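Local coordinates for AtxE2 (Asticcacaulis excentricus, PDB 5TXC), which hydrolyses the isopeptide bond of the lasso peptides astexin-2 and astexin-3, recognising their knotted shape and converting them to linear peptides, at residues F72-A77 against V85-V90; L537-R542 against W586-F591; D310-V315 against Q357-I362; R396-K401 against L421-Q426. All blocks are in the same frame, centred on the assembly; numbering follows the deposited sequence.

Contact 1 (F72-A77 against V85-V90); sequences FQVRQA and VFRMVV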
loop_
_atom_site.group_PDB
_atom_site.type_symbol
_atom_site.label_atom_id
_atom_site.label_comp_id
_atom_site.label_asym_id
_atom_site.label_seq_id
_atom_site.Cartn_x
_atom_site.Cartn_y
_atom_site.Cartn_z
ATOM N N PHE A 72 -11.130 15.673 4.369
ATOM C CA PHE A 72 -10.441 14.544 3.744
ATOM C C PHE A 72 -10.335 14.777 2.239
ATOM O O PHE A 72 -11.202 15.421 1.649
ATOM C CB PHE A 72 -11.178 13.233 4.003
ATOM C CG PHE A 72 -12.627 13.250 3.558
ATOM C CD1 PHE A 72 -13.613 13.822 4.364
ATOM C CD2 PHE A 72 -13.002 12.717 2.329
ATOM C CE1 PHE A 72 -14.959 13.851 3.974
ATOM C CE2 PHE A 72 -14.350 12.743 1.929
ATOM C CZ PHE A 72 -15.337 13.318 2.771
ATOM N N GLN A 73 -9.242 14.322 1.637
ATOM C CA GLN A 73 -9.055 14.441 0.197
ATOM C C GLN A 73 -9.621 13.223 -0.547
ATOM O O GLN A 73 -9.329 12.077 -0.195
ATOM C CB GLN A 73 -7.572 14.627 -0.130
ATOM C CG GLN A 73 -7.353 14.838 -1.615
ATOM C CD GLN A 73 -5.943 14.542 -2.050
ATOM O OE1 GLN A 73 -5.252 15.428 -2.559
ATOM N NE2 GLN A 73 -5.488 13.299 -1.833
ATOM N N VAL A 74 -10.385 13.469 -1.607
ATOM C CA VAL A 74 -10.871 12.399 -2.473
ATOM C C VAL A 74 -10.067 12.443 -3.764
ATOM O O VAL A 74 -9.775 13.522 -4.294
ATOM C CB VAL A 74 -12.387 12.490 -2.743
ATOM C CG1 VAL A 74 -12.811 11.405 -3.695
ATOM C CG2 VAL A 74 -13.182 12.326 -1.454
ATOM N N ARG A 75 -9.680 11.267 -4.251
ATOM C CA ARG A 75 -8.931 11.119 -5.494
ATOM C C ARG A 75 -9.751 10.268 -6.445
ATOM O O ARG A 75 -10.234 9.194 -6.062
ATOM C CB ARG A 75 -7.571 10.452 -5.249
ATOM C CG ARG A 75 -6.846 10.074 -6.525
ATOM C CD ARG A 75 -5.507 9.340 -6.316
ATOM N NE ARG A 75 -5.651 7.975 -5.814
ATOM C CZ ARG A 75 -6.021 6.944 -6.562
ATOM N NH1 ARG A 75 -6.311 7.114 -7.855
ATOM N NH2 ARG A 75 -6.117 5.736 -6.018
ATOM N N GLN A 76 -9.879 10.724 -7.689
ATOM C CA GLN A 76 -10.588 9.953 -8.702
ATOM C C GLN A 76 -9.840 9.996 -10.024
ATOM O O GLN A 76 -9.536 11.070 -10.547
ATOM C CB GLN A 76 -12.013 10.472 -8.885
ATOM C CG GLN A 76 -12.846 9.610 -9.828
ATOM C CD GLN A 76 -14.310 9.625 -9.455
ATOM O OE1 GLN A 76 -14.735 10.438 -8.634
ATOM N NE2 GLN A 76 -15.092 8.743 -10.066
ATOM N N ALA A 77 -9.588 8.823 -10.570
ATOM C CA ALA A 77 -8.733 8.666 -11.732
ATOM C C ALA A 77 -9.572 8.684 -12.995
ATOM O O ALA A 77 -10.632 8.057 -13.065
ATOM C CB ALA A 77 -7.928 7.366 -11.630
ATOM N N VAL A 85 -8.183 13.530 -10.506
ATOM C CA VAL A 85 -8.858 14.723 -10.019
ATOM C C VAL A 85 -8.855 14.652 -8.494
ATOM O O VAL A 85 -9.439 13.733 -7.910
ATOM C CB VAL A 85 -10.279 14.836 -10.576
ATOM C CG1 VAL A 85 -11.001 16.014 -9.939
ATOM C CG2 VAL A 85 -10.235 14.984 -12.109
ATOM N N PHE A 86 -8.160 15.574 -7.836
ATOM C CA PHE A 86 -8.136 15.634 -6.376
ATOM C C PHE A 86 -9.091 16.719 -5.890
ATOM O O PHE A 86 -9.112 17.829 -6.442
ATOM C CB PHE A 86 -6.729 15.920 -5.862
ATOM C CG PHE A 86 -5.749 14.814 -6.122
ATOM C CD1 PHE A 86 -5.732 13.687 -5.329
ATOM C CD2 PHE A 86 -4.841 14.910 -7.172
ATOM C CE1 PHE A 86 -4.825 12.675 -5.567
ATOM C CE2 PHE A 86 -3.921 13.906 -7.410
ATOM C CZ PHE A 86 -3.913 12.782 -6.615
ATOM N N ARG A 87 -9.880 16.404 -4.867
ATOM C CA ARG A 87 -10.718 17.407 -4.232
ATOM C C ARG A 87 -10.576 17.329 -2.719
ATOM O O ARG A 87 -10.489 16.240 -2.139
ATOM C CB ARG A 87 -12.190 17.267 -4.654
ATOM C CG ARG A 87 -12.755 15.879 -4.674
ATOM C CD ARG A 87 -14.122 15.870 -5.365
ATOM N NE ARG A 87 -14.761 14.553 -5.343
ATOM C CZ ARG A 87 -15.718 14.189 -4.493
ATOM N NH1 ARG A 87 -16.173 15.038 -3.588
ATOM N NH2 ARG A 87 -16.230 12.971 -4.547
ATOM N N MET A 88 -10.514 18.494 -2.087
ATOM C CA MET A 88 -10.555 18.583 -0.633
ATOM C C MET A 88 -12.009 18.678 -0.202
ATOM O O MET A 88 -12.746 19.539 -0.686
ATOM C CB MET A 88 -9.773 19.796 -0.137
ATOM C CG MET A 88 -9.645 19.881 1.400
ATOM S SD MET A 88 -8.923 18.415 2.180
ATOM C CE MET A 88 -7.210 18.576 1.702
ATOM N N VAL A 89 -12.430 17.782 0.686
ATOM C CA VAL A 89 -13.839 17.666 1.019
ATOM C C VAL A 89 -14.033 17.939 2.504
ATOM O O VAL A 89 -13.179 17.613 3.337
ATOM C CB VAL A 89 -14.369 16.278 0.632
ATOM C CG1 VAL A 89 -15.884 16.197 0.806
ATOM C CG2 VAL A 89 -13.949 15.954 -0.807
ATOM N N VAL A 90 -15.201 18.505 2.831
ATOM C CA VAL A 90 -15.631 18.764 4.202
ATOM C C VAL A 90 -17.056 18.258 4.326
ATOM O O VAL A 90 -17.940 18.696 3.581
ATOM C CB VAL A 90 -15.548 20.253 4.579
ATOM C CG1 VAL A 90 -16.190 20.480 5.933
ATOM C CG2 VAL A 90 -14.105 20.696 4.688
#
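Phe-72 and Val-89 meet ring to branch: Val-89 CB sits over one face of the ring, 3.9 Å from its centroid and 20° off the normal, a CH-pi contact, while Val-89 CG1 comes within 3.5 Å of Phe-72 CZ. With chi1 at 56°, Phe-72 CG stands between the backbone N and the carbonyl carbon, and the ring is thereby folded over its cross-strand neighbour. On the same face Arg-87 and Val-74 run alongside each other, with Val-74 CG1 over the guanidinium, 3.9 Å from Arg-87 NH2. The guanidinium of Arg-87 continues to Asp-101 in a salt bridge and to Tyr-388 OH.

The other face carries Phe-86. The amide of Gln-73 lies at 27° to the Phe-86 ring, with Gln-73 OE1 3.3 Å from Phe-86 CD1, and the aliphatic part of Arg-75 runs beside it, CG 3.4 Å from CE1 of Phe-86. Between the two layers of side chains, six backbone hydrogen bonds join Phe-72, Val-74 and Gln-76 to Val-89, Arg-87 and Val-85; that from Val-85 N to Gln-76 O measures 2.8 Å. Alternating hydrogen-bonded and non-hydrogen-bonded pairs with paired faces identify an antiparallel beta hairpin, strands 69-78 and 83-92.

Contact 2 (L537-R542 against W586-F591); sequences LINSHR and WAATSF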
loop_
_atom_site.group_PDB
_atom_site.type_symbol
_atom_site.label_atom_id
_atom_site.label_comp_id
_atom_site.label_asym_id
_atom_site.label_seq_id
_atom_site.Cartn_x
_atom_site.Cartn_y
_atom_site.Cartn_z
ATOM N N LEU A 537 7.336 -19.835 -10.630
ATOM C CA LEU A 537 7.497 -20.369 -11.981
ATOM C C LEU A 537 8.683 -21.333 -12.083
ATOM O O LEU A 537 8.643 -22.272 -12.886
ATOM C CB LEU A 537 7.682 -19.217 -12.968
ATOM C CG LEU A 537 6.486 -18.257 -13.073
ATOM C CD1 LEU A 537 6.640 -17.272 -14.189
ATOM C CD2 LEU A 537 5.206 -19.022 -13.259
ATOM N N ILE A 538 9.745 -21.108 -11.287
ATOM C CA ILE A 538 10.943 -21.943 -11.328
ATOM C C ILE A 538 10.742 -23.228 -10.535
ATOM O O ILE A 538 11.201 -24.300 -10.946
ATOM C CB ILE A 538 12.174 -21.189 -10.790
ATOM C CG1 ILE A 538 12.504 -19.936 -11.603
ATOM C CG2 ILE A 538 13.357 -22.097 -10.784
ATOM C CD1 ILE A 538 12.273 -20.105 -13.035
ATOM N N ASN A 539 10.103 -23.150 -9.368
ATOM C CA ASN A 539 10.132 -24.249 -8.405
ATOM C C ASN A 539 8.821 -25.007 -8.301
ATOM O O ASN A 539 8.564 -25.652 -7.284
ATOM C CB ASN A 539 10.568 -23.745 -7.032
ATOM C CG ASN A 539 11.979 -23.212 -7.042
ATOM O OD1 ASN A 539 12.928 -23.986 -6.956
ATOM N ND2 ASN A 539 12.132 -21.900 -7.131
ATOM N N SER A 540 7.966 -24.897 -9.300
ATOM C CA SER A 540 6.793 -25.745 -9.375
ATOM C C SER A 540 6.279 -25.713 -10.805
ATOM O O SER A 540 6.663 -24.854 -11.610
ATOM C CB SER A 540 5.714 -25.294 -8.390
ATOM O OG SER A 540 4.899 -24.317 -8.968
ATOM N N HIS A 541 5.380 -26.653 -11.093
ATOM C CA HIS A 541 4.647 -26.716 -12.350
ATOM C C HIS A 541 3.180 -26.387 -12.136
ATOM O O HIS A 541 2.323 -26.819 -12.910
ATOM C CB HIS A 541 4.758 -28.103 -12.988
ATOM C CG HIS A 541 6.127 -28.442 -13.496
ATOM N ND1 HIS A 541 7.115 -28.980 -12.695
ATOM C CD2 HIS A 541 6.674 -28.307 -14.731
ATOM C CE1 HIS A 541 8.207 -29.172 -13.416
ATOM N NE2 HIS A 541 7.967 -28.769 -14.653
ATOM N N ARG A 542 2.879 -25.568 -11.126
ATOM C CA ARG A 542 1.491 -25.306 -10.799
ATOM C C ARG A 542 0.845 -24.293 -11.727
ATOM O O ARG A 542 -0.384 -24.289 -11.841
ATOM C CB ARG A 542 1.377 -24.787 -9.372
ATOM C CG ARG A 542 1.804 -25.779 -8.334
ATOM C CD ARG A 542 0.991 -27.014 -8.431
ATOM N NE ARG A 542 1.285 -27.852 -7.284
ATOM C CZ ARG A 542 0.385 -28.323 -6.433
ATOM N NH1 ARG A 542 -0.904 -28.070 -6.609
ATOM N NH2 ARG A 542 0.790 -29.070 -5.416
ATOM N N TRP A 586 20.875 -17.770 -6.272
ATOM C CA TRP A 586 20.177 -17.158 -7.386
ATOM C C TRP A 586 19.584 -18.170 -8.363
ATOM O O TRP A 586 18.705 -17.796 -9.142
ATOM C CB TRP A 586 21.107 -16.186 -8.114
ATOM C CG TRP A 586 21.447 -14.975 -7.306
ATOM C CD1 TRP A 586 22.680 -14.594 -6.858
ATOM C CD2 TRP A 586 20.534 -13.962 -6.862
ATOM N NE1 TRP A 586 22.596 -13.407 -6.174
ATOM C CE2 TRP A 586 21.289 -13.000 -6.150
ATOM C CE3 TRP A 586 19.153 -13.775 -6.997
ATOM C CZ2 TRP A 586 20.708 -11.869 -5.567
ATOM C CZ3 TRP A 586 18.572 -12.648 -6.412
ATOM C CH2 TRP A 586 19.355 -11.706 -5.712
ATOM N N ALA A 587 20.035 -19.429 -8.362
ATOM C CA ALA A 587 19.471 -20.412 -9.289
ATOM C C ALA A 587 18.001 -20.686 -9.008
ATOM O O ALA A 587 17.292 -21.194 -9.886
ATOM C CB ALA A 587 20.254 -21.718 -9.243
ATOM N N ALA A 588 17.529 -20.384 -7.798
ATOM C CA ALA A 588 16.132 -20.642 -7.462
ATOM C C ALA A 588 15.190 -19.646 -8.110
ATOM O O ALA A 588 13.983 -19.887 -8.116
ATOM C CB ALA A 588 15.921 -20.597 -5.946
ATOM N N THR A 589 15.704 -18.515 -8.599
ATOM C CA THR A 589 14.858 -17.424 -9.079
ATOM C C THR A 589 15.316 -16.780 -10.371
ATOM O O THR A 589 14.527 -16.043 -10.967
ATOM C CB THR A 589 14.756 -16.311 -8.031
ATOM O OG1 THR A 589 16.056 -15.716 -7.854
ATOM C CG2 THR A 589 14.178 -16.836 -6.688
ATOM N N SER A 590 16.559 -16.967 -10.800
ATOM C CA SER A 590 17.067 -16.248 -11.954
ATOM C C SER A 590 16.474 -16.818 -13.237
ATOM O O SER A 590 16.447 -18.035 -13.430
ATOM C CB SER A 590 18.588 -16.334 -11.984
ATOM O OG SER A 590 19.065 -15.871 -13.231
ATOM N N PHE A 591 15.956 -15.947 -14.104
ATOM C CA PHE A 591 15.481 -16.425 -15.402
ATOM C C PHE A 591 16.609 -16.638 -16.386
ATOM O O PHE A 591 16.436 -17.394 -17.338
ATOM C CB PHE A 591 14.490 -15.453 -16.019
ATOM C CG PHE A 591 13.193 -15.413 -15.319
ATOM C CD1 PHE A 591 12.862 -16.373 -14.397
ATOM C CD2 PHE A 591 12.327 -14.373 -15.521
ATOM C CE1 PHE A 591 11.655 -16.317 -13.731
ATOM C CE2 PHE A 591 11.122 -14.319 -14.852
ATOM C CZ PHE A 591 10.791 -15.282 -13.967
#
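Ile-538, at the C-terminal end of helix 528-538, packs against segment 586-591 within the alpha/beta-hydrolase part of the enzyme; this is the helix that follows the nucleophile Ser-527. From its CB outward, the side chain first meets a backbone carbonyl: Ile-538 CB is 3.5 Å from Ala-588 O. CG2 of Ile-538 lies equally near that oxygen, whereas CG1 stands 3.8 Å from Ala-588 O and leads past it. At the tip, Ile-538 CD1 reaches the edge of the Phe-591 ring, near its plane, 3.9 Å from CE1. That ring also meets His-534, one turn back in the helix, with planes about 80° apart.

The polar link comes from the next residue. With chi1 near -64°, Asn-539 CG lies beside its own backbone N, and the amide faces the loop; ND2 also donates to Phe-535 O. Across the contact Asn-539 ND2 donates to Ala-588 O at 2.9 Å, bent to 135° at the hydrogen, in the carbonyl plane and on a lone pair.

Contact 3 (D310-V315 against Q357-I362); sequences DETANV and QAKRLI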
loop_
_atom_site.group_PDB
_atom_site.type_symbol
_atom_site.label_atom_id
_atom_site.label_comp_id
_atom_site.label_asym_id
_atom_site.label_seq_id
_atom_site.Cartn_x
_atom_site.Cartn_y
_atom_site.Cartn_z
ATOM N N ASP A 310 -10.769 8.386 26.869
ATOM C CA ASP A 310 -11.963 9.216 26.966
ATOM C C ASP A 310 -12.178 9.473 28.449
ATOM O O ASP A 310 -12.411 8.533 29.202
ATOM C CB ASP A 310 -13.146 8.500 26.305
ATOM C CG ASP A 310 -14.468 9.228 26.462
ATOM O OD1 ASP A 310 -14.498 10.337 27.065
ATOM O OD2 ASP A 310 -15.472 8.692 25.909
ATOM N N GLU A 311 -12.066 10.724 28.891
ATOM C CA GLU A 311 -12.209 10.974 30.320
ATOM C C GLU A 311 -13.645 11.242 30.732
ATOM O O GLU A 311 -13.986 11.058 31.909
ATOM C CB GLU A 311 -11.313 12.133 30.743
ATOM C CG GLU A 311 -9.872 11.698 30.906
ATOM C CD GLU A 311 -8.940 12.851 31.105
ATOM O OE1 GLU A 311 -9.212 13.693 31.997
ATOM O OE2 GLU A 311 -7.933 12.914 30.365
ATOM N N THR A 312 -14.500 11.605 29.783
ATOM C CA THR A 312 -15.914 11.840 30.049
ATOM C C THR A 312 -16.575 10.536 30.477
ATOM O O THR A 312 -16.986 10.392 31.632
ATOM C CB THR A 312 -16.586 12.421 28.809
ATOM O OG1 THR A 312 -16.028 13.712 28.542
ATOM C CG2 THR A 312 -18.087 12.530 29.014
ATOM N N ALA A 313 -16.708 9.593 29.548
ATOM C CA ALA A 313 -16.884 8.208 29.940
ATOM C C ALA A 313 -15.568 7.753 30.542
ATOM O O ALA A 313 -14.511 8.251 30.180
ATOM C CB ALA A 313 -17.268 7.345 28.736
ATOM N N ASN A 314 -15.611 6.892 31.543
ATOM C CA ASN A 314 -14.344 6.598 32.211
ATOM C C ASN A 314 -13.724 5.383 31.529
ATOM O O ASN A 314 -13.693 4.273 32.063
ATOM C CB ASN A 314 -14.551 6.387 33.702
ATOM C CG ASN A 314 -13.252 6.380 34.459
ATOM O OD1 ASN A 314 -12.322 7.099 34.119
ATOM N ND2 ASN A 314 -13.175 5.555 35.488
ATOM N N VAL A 315 -13.245 5.611 30.307
ATOM C CA VAL A 315 -13.108 4.522 29.344
ATOM C C VAL A 315 -11.860 4.690 28.475
ATOM O O VAL A 315 -11.499 5.803 28.081
ATOM C CB VAL A 315 -14.402 4.433 28.495
ATOM C CG1 VAL A 315 -14.122 3.942 27.125
ATOM C CG2 VAL A 315 -15.421 3.529 29.167
ATOM N N GLN A 357 -14.962 11.789 18.252
ATOM C CA GLN A 357 -15.836 12.902 18.615
ATOM C C GLN A 357 -16.809 12.388 19.664
ATOM O O GLN A 357 -17.807 11.747 19.323
ATOM C CB GLN A 357 -16.606 13.470 17.434
ATOM C CG GLN A 357 -17.598 14.554 17.872
ATOM C CD GLN A 357 -18.778 14.681 16.926
ATOM O OE1 GLN A 357 -19.203 13.696 16.306
ATOM N NE2 GLN A 357 -19.328 15.890 16.815
ATOM N N ALA A 358 -16.537 12.683 20.927
ATOM C CA ALA A 358 -17.415 12.323 22.039
ATOM C C ALA A 358 -17.636 10.815 22.048
ATOM O O ALA A 358 -16.646 10.074 22.185
ATOM C CB ALA A 358 -18.672 13.173 21.929
ATOM N N LYS A 359 -18.861 10.309 21.850
ATOM C CA LYS A 359 -19.123 8.872 21.827
ATOM C C LYS A 359 -19.036 8.259 20.432
ATOM O O LYS A 359 -19.635 7.204 20.183
ATOM C CB LYS A 359 -20.504 8.567 22.423
ATOM C CG LYS A 359 -20.710 9.038 23.852
ATOM C CD LYS A 359 -20.033 8.085 24.838
ATOM C CE LYS A 359 -20.432 8.369 26.294
ATOM N NZ LYS A 359 -19.697 9.528 26.906
ATOM N N ARG A 360 -18.305 8.874 19.523
ATOM C CA ARG A 360 -18.236 8.378 18.168
ATOM C C ARG A 360 -16.805 8.337 17.677
ATOM O O ARG A 360 -15.982 9.201 18.005
ATOM C CB ARG A 360 -19.083 9.229 17.255
ATOM C CG ARG A 360 -20.533 8.890 17.377
ATOM C CD ARG A 360 -21.291 9.606 16.333
ATOM N NE ARG A 360 -20.791 10.961 16.130
ATOM C CZ ARG A 360 -21.201 11.719 15.123
ATOM N NH1 ARG A 360 -22.081 11.218 14.265
ATOM N NH2 ARG A 360 -20.741 12.953 14.962
ATOM N N LEU A 361 -16.514 7.307 16.918
ATOM C CA LEU A 361 -15.289 7.249 16.144
ATOM C C LEU A 361 -15.669 7.557 14.699
ATOM O O LEU A 361 -16.604 6.952 14.167
ATOM C CB LEU A 361 -14.664 5.863 16.278
ATOM C CG LEU A 361 -13.180 5.679 16.546
ATOM C CD1 LEU A 361 -12.754 6.536 17.711
ATOM C CD2 LEU A 361 -12.984 4.229 16.898
ATOM N N ILE A 362 -14.980 8.512 14.081
ATOM C CA ILE A 362 -15.121 8.763 12.644
ATOM C C ILE A 362 -13.933 8.132 11.930
ATOM O O ILE A 362 -12.781 8.475 12.203
ATOM C CB ILE A 362 -15.230 10.261 12.332
ATOM C CG1 ILE A 362 -16.525 10.833 12.935
ATOM C CG2 ILE A 362 -15.215 10.492 10.832
ATOM C CD1 ILE A 362 -16.339 11.574 14.194
#
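The 2.8 Å bond from Gln-357 N to Arg-360 O, with its return Arg-360 N to Gln-357 O (2.9 Å), closes the type II' turn that carries Lys-359 across to Asp-310 and Ala-313. This two-residue turn links strands 350-357 and 360-367, while 310-315 links strands 304-310 and 315-322, so turns of two separate antiparallel sheets meet here.

The lysine chain bends at chi2 and again at chi4, and its amino end is laid against methyl groups: Lys-359 NZ is 3.7 Å from Ala-313 CB and 4.0 Å from Thr-312 CG2, which it approaches at a slant. Asp-310 has CG anti to the backbone N (chi1 175°), which brings OD1 to Thr-312 N and leaves OD2 on the side of Lys-359 NZ. The bond from Thr-312 N to Asp-310 OD1 is weak, 3.0 Å long and strongly bent (127° at the hydrogen). Asp-310 OD2 is hydrogen-bonded to Tyr-317 OH and lies 4.4 Å from Lys-359 NZ, beyond a salt bridge.

Any attraction probably comes from these opposite charges at long range; the methyl contacts are van der Waals touching only. With 122 Å² buried and no hydrogen bond between the segments, a loose surface contact is implied.

Contact 4 (R396-K401 against L421-Q426); sequences RYRLPK and LPPDYQ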
loop_
_atom_site.group_PDB
_atom_site.type_symbol
_atom_site.label_atom_id
_atom_site.label_comp_id
_atom_site.label_asym_id
_atom_site.label_seq_id
_atom_site.Cartn_x
_atom_site.Cartn_y
_atom_site.Cartn_z
ATOM N N ARG A 396 -25.209 -1.929 -6.537
ATOM C CA ARG A 396 -26.018 -1.696 -7.721
ATOM C C ARG A 396 -25.441 -2.381 -8.956
ATOM O O ARG A 396 -26.165 -2.542 -9.948
ATOM C CB ARG A 396 -26.158 -0.198 -7.929
ATOM C CG ARG A 396 -27.005 0.425 -6.838
ATOM C CD ARG A 396 -26.743 1.910 -6.688
ATOM N NE ARG A 396 -27.188 2.657 -7.859
ATOM C CZ ARG A 396 -26.682 3.827 -8.233
ATOM N NH1 ARG A 396 -25.710 4.394 -7.522
ATOM N NH2 ARG A 396 -27.156 4.434 -9.318
ATOM N N TYR A 397 -24.179 -2.827 -8.902
ATOM C CA TYR A 397 -23.578 -3.608 -9.963
ATOM C C TYR A 397 -23.759 -5.080 -9.675
ATOM O O TYR A 397 -24.012 -5.488 -8.545
ATOM C CB TYR A 397 -22.084 -3.322 -10.109
ATOM C CG TYR A 397 -21.741 -1.941 -10.570
ATOM C CD1 TYR A 397 -21.715 -0.897 -9.666
ATOM C CD2 TYR A 397 -21.411 -1.677 -11.900
ATOM C CE1 TYR A 397 -21.391 0.377 -10.052
ATOM C CE2 TYR A 397 -21.085 -0.385 -12.306
ATOM C CZ TYR A 397 -21.084 0.638 -11.369
ATOM O OH TYR A 397 -20.768 1.926 -11.723
ATOM N N ARG A 398 -23.633 -5.879 -10.718
ATOM C CA ARG A 398 -23.661 -7.313 -10.521
ATOM C C ARG A 398 -22.345 -7.735 -9.901
ATOM O O ARG A 398 -21.324 -7.806 -10.597
ATOM C CB ARG A 398 -23.889 -8.011 -11.846
ATOM C CG ARG A 398 -24.023 -9.436 -11.637
ATOM C CD ARG A 398 -24.601 -10.081 -12.863
ATOM N NE ARG A 398 -24.981 -11.449 -12.536
ATOM C CZ ARG A 398 -25.474 -12.332 -13.395
ATOM N NH1 ARG A 398 -25.620 -11.936 -14.661
ATOM N NH2 ARG A 398 -25.815 -13.555 -13.015
ATOM N N LEU A 399 -22.380 -8.085 -8.605
ATOM C CA LEU A 399 -21.055 -8.250 -8.043
ATOM C C LEU A 399 -20.655 -9.703 -8.027
ATOM O O LEU A 399 -21.483 -10.587 -7.811
ATOM C CB LEU A 399 -20.975 -7.714 -6.622
ATOM C CG LEU A 399 -21.136 -6.220 -6.451
ATOM C CD1 LEU A 399 -21.277 -5.963 -4.974
ATOM C CD2 LEU A 399 -19.915 -5.524 -7.018
ATOM N N PRO A 400 -19.360 -9.930 -8.196
ATOM C CA PRO A 400 -18.814 -11.270 -7.964
ATOM C C PRO A 400 -19.182 -11.735 -6.566
ATOM O O PRO A 400 -19.508 -10.917 -5.712
ATOM C CB PRO A 400 -17.299 -11.065 -8.104
ATOM C CG PRO A 400 -17.183 -9.876 -9.044
ATOM C CD PRO A 400 -18.358 -8.979 -8.701
ATOM N N LYS A 401 -19.142 -13.038 -6.329
ATOM C CA LYS A 401 -19.430 -13.594 -5.024
ATOM C C LYS A 401 -18.098 -13.804 -4.306
ATOM O O LYS A 401 -17.126 -14.251 -4.922
ATOM C CB LYS A 401 -20.228 -14.891 -5.205
ATOM C CG LYS A 401 -21.027 -15.373 -4.027
ATOM C CD LYS A 401 -21.162 -16.890 -4.038
ATOM C CE LYS A 401 -21.373 -17.388 -2.640
ATOM N NZ LYS A 401 -22.694 -16.868 -2.150
ATOM N N LEU A 421 -15.664 -15.315 -7.067
ATOM C CA LEU A 421 -16.248 -16.113 -8.126
ATOM C C LEU A 421 -17.090 -15.249 -9.058
ATOM O O LEU A 421 -17.708 -14.274 -8.610
ATOM C CB LEU A 421 -17.114 -17.254 -7.575
ATOM C CG LEU A 421 -16.438 -18.444 -6.876
ATOM C CD1 LEU A 421 -17.494 -19.362 -6.306
ATOM C CD2 LEU A 421 -15.496 -19.237 -7.763
ATOM N N PRO A 422 -17.149 -15.601 -10.344
ATOM C CA PRO A 422 -17.933 -14.803 -11.300
ATOM C C PRO A 422 -19.369 -14.658 -10.852
ATOM O O PRO A 422 -19.948 -15.577 -10.245
ATOM C CB PRO A 422 -17.847 -15.618 -12.601
ATOM C CG PRO A 422 -16.663 -16.464 -12.463
ATOM C CD PRO A 422 -16.498 -16.756 -10.980
ATOM N N PRO A 423 -20.008 -13.533 -11.175
ATOM C CA PRO A 423 -21.399 -13.308 -10.734
ATOM C C PRO A 423 -22.394 -14.436 -10.973
ATOM O O PRO A 423 -23.116 -14.817 -10.047
ATOM C CB PRO A 423 -21.772 -12.040 -11.494
ATOM C CG PRO A 423 -20.444 -11.292 -11.636
ATOM C CD PRO A 423 -19.427 -12.361 -11.856
ATOM N N ASP A 424 -22.478 -14.977 -12.171
ATOM C CA ASP A 424 -23.513 -15.982 -12.445
ATOM C C ASP A 424 -22.953 -17.394 -12.244
ATOM O O ASP A 424 -23.223 -18.318 -13.017
ATOM C CB ASP A 424 -24.011 -15.785 -13.892
ATOM C CG ASP A 424 -25.421 -16.352 -14.144
ATOM O OD1 ASP A 424 -26.338 -15.872 -13.432
ATOM O OD2 ASP A 424 -25.633 -17.244 -15.020
ATOM N N TYR A 425 -22.218 -17.635 -11.173
ATOM C CA TYR A 425 -21.457 -18.868 -11.131
ATOM C C TYR A 425 -22.301 -20.008 -10.593
ATOM O O TYR A 425 -23.008 -19.865 -9.590
ATOM C CB TYR A 425 -20.214 -18.704 -10.278
ATOM C CG TYR A 425 -19.463 -19.982 -10.150
ATOM C CD1 TYR A 425 -18.809 -20.551 -11.236
ATOM C CD2 TYR A 425 -19.477 -20.667 -8.958
ATOM C CE1 TYR A 425 -18.125 -21.760 -11.107
ATOM C CE2 TYR A 425 -18.802 -21.857 -8.808
ATOM C CZ TYR A 425 -18.128 -22.408 -9.879
ATOM O OH TYR A 425 -17.477 -23.606 -9.707
ATOM N N GLN A 426 -22.193 -21.150 -11.258
ATOM C CA GLN A 426 -22.863 -22.375 -10.858
ATOM C C GLN A 426 -21.819 -23.391 -10.423
ATOM O O GLN A 426 -20.966 -23.780 -11.227
ATOM C CB GLN A 426 -23.701 -22.930 -12.002
ATOM C CG GLN A 426 -24.392 -24.209 -11.644
ATOM C CD GLN A 426 -25.153 -24.782 -12.829
ATOM O OE1 GLN A 426 -24.589 -25.509 -13.660
ATOM N NE2 GLN A 426 -26.438 -24.430 -12.929
#
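The open end of the beta hairpin 401-408/414-421 is where Lys-401 and Leu-421 pair, an antiparallel hydrogen-bonded pair joined by Lys-401 N to Leu-421 O (3.0 Å) and by the straighter Leu-421 N to Lys-401 O (2.8 Å, 167° at the hydrogen). Just before it, Pro-400 lays its ring atom CB against the same carbonyl, 3.3 Å from Leu-421 O, and its ring also packs on Leu-455 and Ala-458 of helix 454-459.

This hairpin forms one margin of the mixed eight-stranded sheet, as in the alpha/beta-hydrolase domain of prolyl oligopeptidases, with strand 401-408 outermost within the chain. Beyond the pair the segments stay close, Pro-400 CA and Pro-423 CA being 4.3 Å apart, while 421-426 bends in a type I turn from Pro-422 to Tyr-425. The turn sets Pro-423 against the side chain of Arg-398, crossing it at a slant; that chain is extended to NE with CG anti to the backbone N (chi1 -175°). Pro-423 CB touches both Arg-398 CG and NE at 3.4 Å.

Arg-398 NH2 forms a salt bridge with Asp-424 OD1; as modelled, at a doubtfully short 2.4 Å, this oxygen lies at the guanidinium edge, the guanidinium and carboxylate planes 76° apart.

In the fold
Contacts 1 and 4 each lie within one beta hairpin, but contact 1 runs along paired strands with several buried residues, whereas contact 4 takes in only the open end of its hairpin, with a single bridge, proline packing and a doubtfully short salt bridge. Contact 3, at the surface, joins the turns of two hairpins from different sheets, without cross-segment hydrogen bonds. Contact 2, partly buried, joins a helix end to a loop through one amide bond and apolar packing. Contacts 2 and 4 share the alpha/beta-hydrolase part, their centres about 35 Å apart; contact 2 lies across the chain's centre from contacts 1 and 3. Contact 1 alone approaches an annotated site, Arg-75 being about 10 Å from Tyr-438, side chain to side chain.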